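Local coordinates for protein HcgC (Methanococcus maripaludis S2, PDB 5O4J) that probably catalyses the S-adenosylmethionine-dependent C-methylation of a pyridinol precursor on the way to the FeGP cofactor of [Fe]-hydrogenase, at residues I16-I21 / T179-I184; G49-G54 / G210-E215; Y56-L61 / V68-I73. All blocks are in the same frame, centred on the assembly; numbering follows the deposited sequence.

Contact 1: residues I16-I21 / T179-I184; sequences IKIKDI and TLVVDI. With PJL ((3~{E})-3-[(~{E})-3-oxidanylprop-2-enoyl]iminopropanoic acid), chain H.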
loop_
_atom_site.group_PDB
_atom_site.type_symbol
_atom_site.label_atom_id
_atom_site.label_comp_id
_atom_site.label_asym_id
_atom_site.label_seq_id
_atom_site.Cartn_x
_atom_site.Cartn_y
_atom_site.Cartn_z
ATOM N N ILE A 16 -12.065 -15.563 13.658
ATOM C CA ILE A 16 -12.357 -15.946 12.283
ATOM C C ILE A 16 -11.282 -16.904 11.784
ATOM O O ILE A 16 -10.086 -16.594 11.831
ATOM C CB ILE A 16 -12.464 -14.692 11.400
ATOM C CG1 ILE A 16 -13.787 -13.973 11.680
ATOM C CG2 ILE A 16 -12.332 -15.029 9.901
ATOM C CD1 ILE A 16 -13.773 -12.522 11.269
ATOM N N LYS A 17 -11.709 -18.070 11.307
ATOM C CA LYS A 17 -10.823 -19.080 10.750
ATOM C C LYS A 17 -10.786 -18.971 9.234
ATOM O O LYS A 17 -11.672 -18.391 8.603
ATOM C CB LYS A 17 -11.273 -20.486 11.144
ATOM C CG LYS A 17 -11.167 -20.800 12.634
ATOM C CD LYS A 17 -11.878 -22.114 12.926
ATOM C CE LYS A 17 -11.631 -22.598 14.351
ATOM N NZ LYS A 17 -12.391 -23.848 14.607
ATOM N N ILE A 18 -9.748 -19.561 8.642
ATOM C CA ILE A 18 -9.665 -19.563 7.187
ATOM C C ILE A 18 -10.935 -20.163 6.588
ATOM O O ILE A 18 -11.493 -19.633 5.615
ATOM C CB ILE A 18 -8.402 -20.314 6.722
ATOM C CG1 ILE A 18 -7.139 -19.699 7.346
ATOM C CG2 ILE A 18 -8.260 -20.221 5.214
ATOM C CD1 ILE A 18 -5.992 -20.662 7.411
ATOM N N LYS A 19 -11.438 -21.254 7.186
ATOM C CA LYS A 19 -12.638 -21.898 6.659
ATOM C C LYS A 19 -13.845 -20.968 6.706
ATOM O O LYS A 19 -14.763 -21.102 5.889
ATOM C CB LYS A 19 -12.939 -23.187 7.423
ATOM C CG LYS A 19 -13.302 -23.023 8.896
ATOM C CD LYS A 19 -13.715 -24.371 9.482
ATOM C CE LYS A 19 -14.142 -24.256 10.936
ATOM N NZ LYS A 19 -14.546 -25.584 11.493
ATOM N N ASP A 20 -13.874 -20.036 7.664
ATOM C CA ASP A 20 -14.978 -19.088 7.766
ATOM C C ASP A 20 -14.970 -18.102 6.607
ATOM O O ASP A 20 -16.031 -17.706 6.116
ATOM C CB ASP A 20 -14.910 -18.331 9.099
ATOM C CG ASP A 20 -15.028 -19.239 10.305
ATOM O OD1 ASP A 20 -15.791 -20.224 10.256
ATOM O OD2 ASP A 20 -14.352 -18.964 11.324
ATOM N N ILE A 21 -13.781 -17.662 6.191
ATOM C CA ILE A 21 -13.662 -16.782 5.033
ATOM C C ILE A 21 -14.032 -17.533 3.765
ATOM O O ILE A 21 -14.725 -17.003 2.890
ATOM C CB ILE A 21 -12.238 -16.202 4.952
ATOM C CG1 ILE A 21 -11.830 -15.596 6.296
ATOM C CG2 ILE A 21 -12.158 -15.166 3.844
ATOM C CD1 ILE A 21 -10.414 -15.042 6.340
ATOM N N THR A 179 -7.878 -17.328 -4.132
ATOM C CA THR A 179 -7.274 -16.009 -4.344
ATOM C C THR A 179 -7.916 -14.961 -3.442
ATOM O O THR A 179 -7.224 -14.155 -2.802
ATOM C CB THR A 179 -7.420 -15.575 -5.810
ATOM O OG1 THR A 179 -6.716 -16.466 -6.676
ATOM C CG2 THR A 179 -6.897 -14.153 -6.034
ATOM N N LEU A 180 -9.243 -14.947 -3.410
ATOM C CA LEU A 180 -9.957 -13.951 -2.623
ATOM C C LEU A 180 -9.668 -14.113 -1.137
ATOM O O LEU A 180 -9.477 -13.120 -0.428
ATOM C CB LEU A 180 -11.451 -14.046 -2.896
ATOM C CG LEU A 180 -11.862 -13.667 -4.318
ATOM C CD1 LEU A 180 -13.296 -14.093 -4.580
ATOM C CD2 LEU A 180 -11.671 -12.176 -4.543
ATOM N N VAL A 181 -9.627 -15.356 -0.651
ATOM C CA VAL A 181 -9.326 -15.609 0.759
ATOM C C VAL A 181 -7.928 -15.101 1.099
ATOM O O VAL A 181 -7.722 -14.411 2.106
ATOM C CB VAL A 181 -9.484 -17.107 1.071
ATOM C CG1 VAL A 181 -8.904 -17.465 2.437
ATOM C CG2 VAL A 181 -10.951 -17.515 0.979
ATOM N N VAL A 182 -6.949 -15.430 0.257
ATOM C CA VAL A 182 -5.578 -14.968 0.460
ATOM C C VAL A 182 -5.536 -13.447 0.517
ATOM O O VAL A 182 -4.933 -12.852 1.412
ATOM C CB VAL A 182 -4.672 -15.515 -0.663
ATOM C CG1 VAL A 182 -3.303 -14.836 -0.650
ATOM C CG2 VAL A 182 -4.529 -17.021 -0.523
ATOM N N ASP A 183 -6.178 -12.795 -0.442
ATOM C CA ASP A 183 -6.095 -11.343 -0.516
ATOM C C ASP A 183 -6.832 -10.677 0.645
ATOM O O ASP A 183 -6.392 -9.642 1.153
ATOM C CB ASP A 183 -6.638 -10.874 -1.859
ATOM C CG ASP A 183 -5.722 -11.213 -3.009
ATOM O OD1 ASP A 183 -4.552 -11.609 -2.787
ATOM O OD2 ASP A 183 -6.175 -11.071 -4.163
ATOM N N ILE A 184 -7.968 -11.243 1.061
ATOM C CA ILE A 184 -8.662 -10.764 2.251
ATOM C C ILE A 184 -7.724 -10.799 3.446
ATOM O O ILE A 184 -7.622 -9.836 4.217
ATOM C CB ILE A 184 -9.925 -11.609 2.504
ATOM C CG1 ILE A 184 -11.002 -11.265 1.480
ATOM C CG2 ILE A 184 -10.467 -11.400 3.929
ATOM C CD1 ILE A 184 -12.109 -12.306 1.388
HETATM O O14 PJL H . -8.143 -21.006 -7.193
HETATM C C12 PJL H . -7.748 -19.814 -7.382
HETATM O O13 PJL H . -8.091 -18.842 -6.681
HETATM C C10 PJL H . -6.798 -19.446 -8.502
HETATM C C4 PJL H . -7.020 -20.245 -9.758
HETATM N N5 PJL H . -6.504 -21.384 -9.917
HETATM C C6 PJL H . -6.661 -22.123 -11.033
HETATM O O8 PJL H . -5.805 -22.920 -11.386
HETATM C C7 PJL H . -7.868 -21.994 -11.887
HETATM C C2 PJL H . -8.833 -21.124 -11.601
HETATM O O1 PJL H . -9.910 -20.972 -12.336
#
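Ile21 and Val181 face each other where the first turn of helix 18-37 packs against helix 177-193, a buried helix-helix contact made wholly of branched aliphatic side chains. Its tight part gathers round one methyl group: Ile21 CG2 lies 3.8 Å from Ile184 CD1 and 3.9 Å from Val181 CG2. Ile21 and Ile184 run past each other in opposite directions, so the delta methyl of one arrives at the branch of the other. Ile18, a turn earlier, adds a slacker touch at about a right angle, its CG2 4.0 Å from Val181 CG1. The far side of the same helical turn is polar and more exposed. There Lys17, at the N-cap, gives its backbone N to Asp20 OD2 at 2.8 Å, a nearly straight bond (168°) that reaches the anti side of the carboxylate from about 32° out of its plane, and the Lys17 NZ extends to Asn226. Near its start, helix 177-193 also lines the pocket of the ligand PJL, to which Thr179 is hydrogen-bonded. With OG1 set beside its own backbone N (chi1 -63°), Thr179 grips a single carboxylate oxygen twice: N to PJL O13 at 3.0 Å and OG1 to PJL O13 at 2.7 Å.

Contact 2: residues G49-G54 / G210-E215; sequences GAYLSG and GTVFHE. With SAH (S-adenosyl-L-homocysteine), chain E.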
loop_
_atom_site.group_PDB
_atom_site.type_symbol
_atom_site.label_atom_id
_atom_site.label_comp_id
_atom_site.label_asym_id
_atom_site.label_seq_id
_atom_site.Cartn_x
_atom_site.Cartn_y
_atom_site.Cartn_z
ATOM N N GLY A 49 -16.193 -28.759 -11.651
ATOM C CA GLY A 49 -15.233 -28.165 -10.744
ATOM C C GLY A 49 -15.667 -28.234 -9.295
ATOM O O GLY A 49 -16.440 -27.396 -8.831
ATOM N N ALA A 50 -15.181 -29.247 -8.577
ATOM C CA ALA A 50 -15.586 -29.450 -7.187
ATOM C C ALA A 50 -14.882 -28.476 -6.251
ATOM O O ALA A 50 -15.478 -27.991 -5.284
ATOM C CB ALA A 50 -15.305 -30.892 -6.766
ATOM N N TYR A 51 -13.613 -28.189 -6.517
ATOM C CA TYR A 51 -12.832 -27.286 -5.692
ATOM C C TYR A 51 -12.920 -25.875 -6.269
ATOM O O TYR A 51 -12.915 -25.739 -7.497
ATOM C CB TYR A 51 -11.386 -27.776 -5.642
ATOM C CG TYR A 51 -10.382 -26.787 -5.094
ATOM C CD1 TYR A 51 -9.835 -25.812 -5.906
ATOM C CD2 TYR A 51 -9.952 -26.860 -3.777
ATOM C CE1 TYR A 51 -8.915 -24.917 -5.428
ATOM C CE2 TYR A 51 -9.016 -25.975 -3.288
ATOM C CZ TYR A 51 -8.502 -25.000 -4.114
ATOM O OH TYR A 51 -7.564 -24.111 -3.617
ATOM N N LEU A 52 -13.026 -24.820 -5.452
ATOM C CA LEU A 52 -13.215 -24.848 -3.998
ATOM C C LEU A 52 -14.675 -24.529 -3.647
ATOM O O LEU A 52 -15.200 -25.027 -2.661
ATOM C CB LEU A 52 -12.267 -23.849 -3.340
ATOM C CG LEU A 52 -12.323 -23.658 -1.831
ATOM C CD1 LEU A 52 -12.287 -24.992 -1.089
ATOM C CD2 LEU A 52 -11.170 -22.762 -1.367
ATOM N N SER A 53 -15.330 -23.690 -4.448
ATOM C CA SER A 53 -16.724 -23.332 -4.187
ATOM C C SER A 53 -17.718 -24.321 -4.777
ATOM O O SER A 53 -18.906 -24.267 -4.425
ATOM C CB SER A 53 -17.047 -21.929 -4.724
ATOM O OG SER A 53 -15.952 -21.336 -5.394
ATOM N N GLY A 54 -17.275 -25.195 -5.688
ATOM C CA GLY A 54 -18.200 -26.093 -6.363
ATOM C C GLY A 54 -19.000 -26.969 -5.416
ATOM O O GLY A 54 -20.193 -27.190 -5.623
ATOM N N GLY A 210 -1.833 -26.991 -2.836
ATOM C CA GLY A 210 -0.970 -28.154 -2.949
ATOM C C GLY A 210 -1.466 -29.337 -2.141
ATOM O O GLY A 210 -1.356 -30.489 -2.570
ATOM N N THR A 211 -2.009 -29.075 -0.950
ATOM C CA THR A 211 -2.555 -30.164 -0.145
ATOM C C THR A 211 -3.641 -30.910 -0.910
ATOM O O THR A 211 -3.731 -32.139 -0.838
ATOM C CB THR A 211 -3.108 -29.606 1.163
ATOM O OG1 THR A 211 -2.117 -28.765 1.770
ATOM C CG2 THR A 211 -3.490 -30.727 2.102
ATOM N N VAL A 212 -4.453 -30.182 -1.674
ATOM C CA VAL A 212 -5.550 -30.800 -2.415
ATOM C C VAL A 212 -5.044 -31.494 -3.671
ATOM O O VAL A 212 -5.445 -32.623 -3.967
ATOM C CB VAL A 212 -6.622 -29.756 -2.777
ATOM C CG1 VAL A 212 -7.717 -30.404 -3.620
ATOM C CG2 VAL A 212 -7.225 -29.148 -1.527
ATOM N N PHE A 213 -4.214 -30.812 -4.462
ATOM C CA PHE A 213 -3.942 -31.259 -5.825
ATOM C C PHE A 213 -2.608 -31.956 -6.010
ATOM O O PHE A 213 -2.452 -32.681 -6.993
ATOM C CB PHE A 213 -4.028 -30.078 -6.788
ATOM C CG PHE A 213 -5.406 -29.570 -6.923
ATOM C CD1 PHE A 213 -6.286 -30.192 -7.783
ATOM C CD2 PHE A 213 -5.860 -28.528 -6.121
ATOM C CE1 PHE A 213 -7.587 -29.769 -7.876
ATOM C CE2 PHE A 213 -7.168 -28.093 -6.213
ATOM C CZ PHE A 213 -8.036 -28.713 -7.086
ATOM N N HIS A 214 -1.650 -31.748 -5.113
ATOM C CA HIS A 214 -0.364 -32.427 -5.186
ATOM C C HIS A 214 -0.255 -33.554 -4.169
ATOM O O HIS A 214 0.022 -34.690 -4.546
ATOM C CB HIS A 214 0.755 -31.403 -4.996
ATOM C CG HIS A 214 0.762 -30.337 -6.045
ATOM N ND1 HIS A 214 1.417 -29.135 -5.886
ATOM C CD2 HIS A 214 0.176 -30.290 -7.266
ATOM C CE1 HIS A 214 1.243 -28.398 -6.969
ATOM N NE2 HIS A 214 0.491 -29.074 -7.819
ATOM N N GLU A 215 -0.555 -33.278 -2.900
ATOM C CA GLU A 215 -0.611 -34.330 -1.887
ATOM C C GLU A 215 -1.883 -35.161 -1.984
ATOM O O GLU A 215 -1.889 -36.320 -1.555
ATOM C CB GLU A 215 -0.518 -33.692 -0.495
ATOM C CG GLU A 215 0.777 -32.928 -0.255
ATOM C CD GLU A 215 0.720 -32.088 1.012
ATOM O OE1 GLU A 215 1.517 -31.135 1.130
ATOM O OE2 GLU A 215 -0.123 -32.383 1.880
HETATM N N SAH E . -13.204 -21.012 -9.655
HETATM C CA SAH E . -13.084 -22.002 -8.542
HETATM C CB SAH E . -11.724 -22.694 -8.620
HETATM C CG SAH E . -11.702 -23.766 -9.708
HETATM S SD SAH E . -10.178 -24.675 -9.714
HETATM C C SAH E . -13.210 -21.347 -7.196
HETATM O O SAH E . -13.102 -22.060 -6.168
HETATM O OXT SAH E . -13.401 -20.124 -7.166
HETATM C "C5'" SAH E . -10.485 -25.870 -10.982
HETATM C "C4'" SAH E . -11.344 -27.039 -10.512
HETATM O "O4'" SAH E . -11.928 -27.662 -11.663
HETATM C "C3'" SAH E . -10.506 -28.113 -9.844
HETATM O "O3'" SAH E . -11.279 -28.851 -8.884
HETATM C "C2'" SAH E . -10.106 -28.964 -11.025
HETATM O "O2'" SAH E . -9.697 -30.293 -10.686
HETATM C "C1'" SAH E . -11.374 -28.969 -11.844
HETATM N N9 SAH E . -11.158 -29.145 -13.288
HETATM C C8 SAH E . -10.164 -28.608 -14.033
HETATM N N7 SAH E . -10.322 -28.969 -15.331
HETATM C C5 SAH E . -11.438 -29.722 -15.407
HETATM C C6 SAH E . -12.182 -30.413 -16.476
HETATM N N6 SAH E . -11.739 -30.365 -17.753
HETATM N N1 SAH E . -13.296 -31.088 -16.129
HETATM C C2 SAH E . -13.750 -31.136 -14.868
HETATM N N3 SAH E . -13.125 -30.536 -13.841
HETATM C C4 SAH E . -11.988 -29.831 -14.060
#
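The CA atoms of Tyr51 and Val212 are the nearest pair across the contact, 8.7 Å apart, where the loop after strand 42-48 passes the last turn of helix 208-213. This is the loop between first strand and first helix of a Rossmann-like unit, and it cradles S-adenosyl-L-homocysteine as such loops commonly do. The side chains bridge the gap with a T-shaped aromatic pair: the edge of Phe213 is driven at the face of Tyr51, planes at 89° and centroids 4.9 Å apart. Tyr51 CG stands anti to the backbone N (chi1 166°), swinging the ring over to Phe213. Phe213 CE2 stands over the centre of the Tyr51 ring and comes within 3.5 Å of Tyr51 CD1. Leu52 CB covers the opposite face, 3.7 Å above the plane, so the phenol ring is clamped from both sides while its rim lies beside the SAH sulfur SD. Val212 leans in obliquely, CG2 4.0 Å from Tyr51 CE2, and Ile5 of the second subunit packs on both aromatic residues. A serine in place of Tyr51 would probably open a gap between Leu52 and Phe213, leaving the phenylalanine edge without its aromatic face and free to shift beside the ligand. The peptide bond between Tyr51 and Leu52 is cis; its own N-H and that of the next residue converge on one SAH carboxylate oxygen: Leu52 N to SAH O at 2.9 Å and Ser53 N to SAH O at 3.3 Å. Tyr51 N adds a weak bond to the ribose O3'. Glycine is needed where the loop turns into helix 54-60, since a CB on Gly54 would run into Gly49 O. Phe213 also reaches the ribose: its rim atom CE1 lies 3.6 Å from SAH O2'.

Contact 3: residues Y56-L61 / V68-I73; sequences YIAYSL and VIIVDI. With SAH (S-adenosyl-L-homocysteine), chain E.
Val68 and Ala58 press strand 65-72 against helix 54-60 inside a beta-alpha-beta unit of the Rossmann-like fold. Traced outward, the Val68 side chain divides its two branches between Ala58 and Leu61. Its CB sits 4.2 Å from Ala58 O. CG1, anti to the backbone N (chi1 179°), goes on to 3.5 Å from Ala58 O and 3.8 Å from Ala58 CB. CG2 turns the other way and rests 3.9 Å from Leu61 CB. Two residues along, Ile70 meets the same alanine methyl: its CG1 approaches Ala58 CB to 3.5 Å, closer than two such carbons normally come, and a chi2 of -95°, far from a staggered value, keeps CD1 close to that methyl too. The small alanine probably lets helix and strand come so near. At the strand's C-terminal end Asp72 holds the ribose with both carboxylate oxygens, as acidic residues there often do in Rossmann folds: SAH O2' donates a hydrogen bond to Asp72 OD1 and SAH O3' one to Asp72 OD2, each at 2.7 Å. Strand 65-72 runs between parallel strands 42-48 and 87-90, while helix 54-60 lies over the sheet and meets helix 18-37 through Tyr56, Ile57 and Ser60 on Ala30.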
loop_
_atom_site.group_PDB
_atom_site.type_symbol
_atom_site.label_atom_id
_atom_site.label_comp_id
_atom_site.label_asym_id
_atom_site.label_seq_id
_atom_site.Cartn_x
_atom_site.Cartn_y
_atom_site.Cartn_z
ATOM N N TYR A 56 -20.112 -26.553 -2.323
ATOM C CA TYR A 56 -21.257 -25.893 -1.706
ATOM C C TYR A 56 -22.255 -25.406 -2.747
ATOM O O TYR A 56 -23.471 -25.476 -2.532
ATOM C CB TYR A 56 -20.817 -24.716 -0.838
ATOM C CG TYR A 56 -22.028 -24.098 -0.196
ATOM C CD1 TYR A 56 -22.694 -24.751 0.826
ATOM C CD2 TYR A 56 -22.540 -22.892 -0.644
ATOM C CE1 TYR A 56 -23.829 -24.211 1.399
ATOM C CE2 TYR A 56 -23.675 -22.341 -0.075
ATOM C CZ TYR A 56 -24.313 -23.004 0.949
ATOM O OH TYR A 56 -25.446 -22.468 1.523
ATOM N N ILE A 57 -21.770 -24.896 -3.874
ATOM C CA ILE A 57 -22.688 -24.439 -4.914
ATOM C C ILE A 57 -23.580 -25.588 -5.366
ATOM O O ILE A 57 -24.800 -25.434 -5.513
ATOM C CB ILE A 57 -21.907 -23.814 -6.080
ATOM C CG1 ILE A 57 -21.402 -22.440 -5.658
ATOM C CG2 ILE A 57 -22.769 -23.715 -7.339
ATOM C CD1 ILE A 57 -20.421 -21.815 -6.609
ATOM N N ALA A 58 -22.986 -26.760 -5.590
ATOM C CA ALA A 58 -23.782 -27.927 -5.952
ATOM C C ALA A 58 -24.796 -28.261 -4.863
ATOM O O ALA A 58 -25.959 -28.559 -5.158
ATOM C CB ALA A 58 -22.867 -29.121 -6.214
ATOM N N TYR A 59 -24.375 -28.220 -3.599
ATOM C CA TYR A 59 -25.310 -28.465 -2.506
ATOM C C TYR A 59 -26.461 -27.463 -2.536
ATOM O O TYR A 59 -27.619 -27.829 -2.308
ATOM C CB TYR A 59 -24.591 -28.412 -1.158
ATOM C CG TYR A 59 -25.472 -28.870 -0.027
ATOM C CD1 TYR A 59 -25.683 -30.228 0.177
ATOM C CD2 TYR A 59 -26.101 -27.974 0.823
ATOM C CE1 TYR A 59 -26.485 -30.687 1.191
ATOM C CE2 TYR A 59 -26.916 -28.428 1.854
ATOM C CZ TYR A 59 -27.099 -29.788 2.028
ATOM O OH TYR A 59 -27.902 -30.264 3.041
ATOM N N SER A 60 -26.157 -26.191 -2.796
ATOM C CA SER A 60 -27.185 -25.152 -2.800
ATOM C C SER A 60 -28.208 -25.354 -3.909
ATOM O O SER A 60 -29.285 -24.751 -3.854
ATOM C CB SER A 60 -26.553 -23.763 -2.943
ATOM O OG SER A 60 -26.126 -23.500 -4.273
ATOM N N LEU A 61 -27.898 -26.170 -4.916
ATOM C CA LEU A 61 -28.833 -26.419 -6.008
ATOM C C LEU A 61 -29.860 -27.497 -5.682
ATOM O O LEU A 61 -30.848 -27.629 -6.411
ATOM C CB LEU A 61 -28.069 -26.838 -7.264
ATOM C CG LEU A 61 -27.099 -25.816 -7.850
ATOM C CD1 LEU A 61 -26.297 -26.487 -8.942
ATOM C CD2 LEU A 61 -27.835 -24.591 -8.386
ATOM N N VAL A 68 -28.393 -33.422 -8.843
ATOM C CA VAL A 68 -27.227 -32.556 -8.952
ATOM C C VAL A 68 -25.996 -33.441 -9.048
ATOM O O VAL A 68 -25.768 -34.289 -8.180
ATOM C CB VAL A 68 -27.107 -31.581 -7.769
ATOM C CG1 VAL A 68 -25.856 -30.714 -7.924
ATOM C CG2 VAL A 68 -28.350 -30.707 -7.686
ATOM N N ILE A 69 -25.210 -33.243 -10.099
ATOM C CA ILE A 69 -23.989 -33.999 -10.334
ATOM C C ILE A 69 -22.813 -33.039 -10.347
ATOM O O ILE A 69 -22.841 -32.025 -11.053
ATOM C CB ILE A 69 -24.050 -34.765 -11.661
ATOM C CG1 ILE A 69 -25.278 -35.678 -11.696
ATOM C CG2 ILE A 69 -22.762 -35.547 -11.859
ATOM C CD1 ILE A 69 -25.672 -36.091 -13.083
ATOM N N ILE A 70 -21.781 -33.367 -9.580
ATOM C CA ILE A 70 -20.497 -32.681 -9.640
ATOM C C ILE A 70 -19.576 -33.508 -10.519
ATOM O O ILE A 70 -19.454 -34.723 -10.325
ATOM C CB ILE A 70 -19.890 -32.499 -8.237
ATOM C CG1 ILE A 70 -20.496 -31.279 -7.536
ATOM C CG2 ILE A 70 -18.351 -32.398 -8.308
ATOM C CD1 ILE A 70 -19.681 -29.992 -7.674
ATOM N N VAL A 71 -18.910 -32.855 -11.467
ATOM C CA VAL A 71 -17.928 -33.503 -12.321
ATOM C C VAL A 71 -16.587 -32.849 -12.056
ATOM O O VAL A 71 -16.485 -31.618 -12.063
ATOM C CB VAL A 71 -18.287 -33.407 -13.813
ATOM C CG1 VAL A 71 -17.180 -34.041 -14.670
ATOM C CG2 VAL A 71 -19.632 -34.059 -14.077
ATOM N N ASP A 72 -15.567 -33.669 -11.812
ATOM C CA ASP A 72 -14.220 -33.156 -11.678
ATOM C C ASP A 72 -13.248 -34.098 -12.362
ATOM O O ASP A 72 -13.413 -35.321 -12.319
ATOM C CB ASP A 72 -13.811 -32.971 -10.223
ATOM C CG ASP A 72 -12.718 -31.927 -10.070
ATOM O OD1 ASP A 72 -11.554 -32.225 -10.408
ATOM O OD2 ASP A 72 -13.043 -30.788 -9.670
ATOM N N ILE A 73 -12.238 -33.508 -13.000
ATOM C CA ILE A 73 -11.194 -34.286 -13.648
ATOM C C ILE A 73 -10.372 -35.069 -12.635
ATOM O O ILE A 73 -9.756 -36.078 -12.989
ATOM C CB ILE A 73 -10.319 -33.349 -14.509
ATOM C CG1 ILE A 73 -9.460 -34.158 -15.487
ATOM C CG2 ILE A 73 -9.442 -32.443 -13.640
ATOM C CD1 ILE A 73 -8.872 -33.309 -16.596
HETATM N N SAH E . -13.204 -21.012 -9.655
HETATM C CA SAH E . -13.084 -22.002 -8.542
HETATM C CB SAH E . -11.724 -22.694 -8.620
HETATM C CG SAH E . -11.702 -23.766 -9.708
HETATM S SD SAH E . -10.178 -24.675 -9.714
HETATM C C SAH E . -13.210 -21.347 -7.196
HETATM O O SAH E . -13.102 -22.060 -6.168
HETATM O OXT SAH E . -13.401 -20.124 -7.166
HETATM C "C5'" SAH E . -10.485 -25.870 -10.982
HETATM C "C4'" SAH E . -11.344 -27.039 -10.512
HETATM O "O4'" SAH E . -11.928 -27.662 -11.663
HETATM C "C3'" SAH E . -10.506 -28.113 -9.844
HETATM O "O3'" SAH E . -11.279 -28.851 -8.884
HETATM C "C2'" SAH E . -10.106 -28.964 -11.025
HETATM O "O2'" SAH E . -9.697 -30.293 -10.686
HETATM C "C1'" SAH E . -11.374 -28.969 -11.844
HETATM N N9 SAH E . -11.158 -29.145 -13.288
HETATM C C8 SAH E . -10.164 -28.608 -14.033
HETATM N N7 SAH E . -10.322 -28.969 -15.331
HETATM C C5 SAH E . -11.438 -29.722 -15.407
HETATM C C6 SAH E . -12.182 -30.413 -16.476
HETATM N N6 SAH E . -11.739 -30.365 -17.753
HETATM N N1 SAH E . -13.296 -31.088 -16.129
HETATM C C2 SAH E . -13.750 -31.136 -14.868
HETATM N N3 SAH E . -13.125 -30.536 -13.841
HETATM C C4 SAH E . -11.988 -29.831 -14.060
#

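From the N terminus, residues 16-21 open the longest-separated pairing, contact 1, which closes only when the chain reaches 179-184. Before that, residues 49-54 begin contact 2, which closes later at 210-215, so the two large loops cross. Contact 3 is local: it pairs 56-61 with 68-73 and falls within both spans. Contacts 2 and 3 share the SAH site and join directly, Gly49 N to Val71 O and Ala50 N to Asp72 OD2, both probable hydrogen bonds of 2.9 Å. Contact 1 stands apart, its centre about 15 Å from that of contact 2; it ties helix 18-37 to helix 177-193, contact 2 ties the loop after strand 42-48 to helix 208-213, and both touch the second subunit.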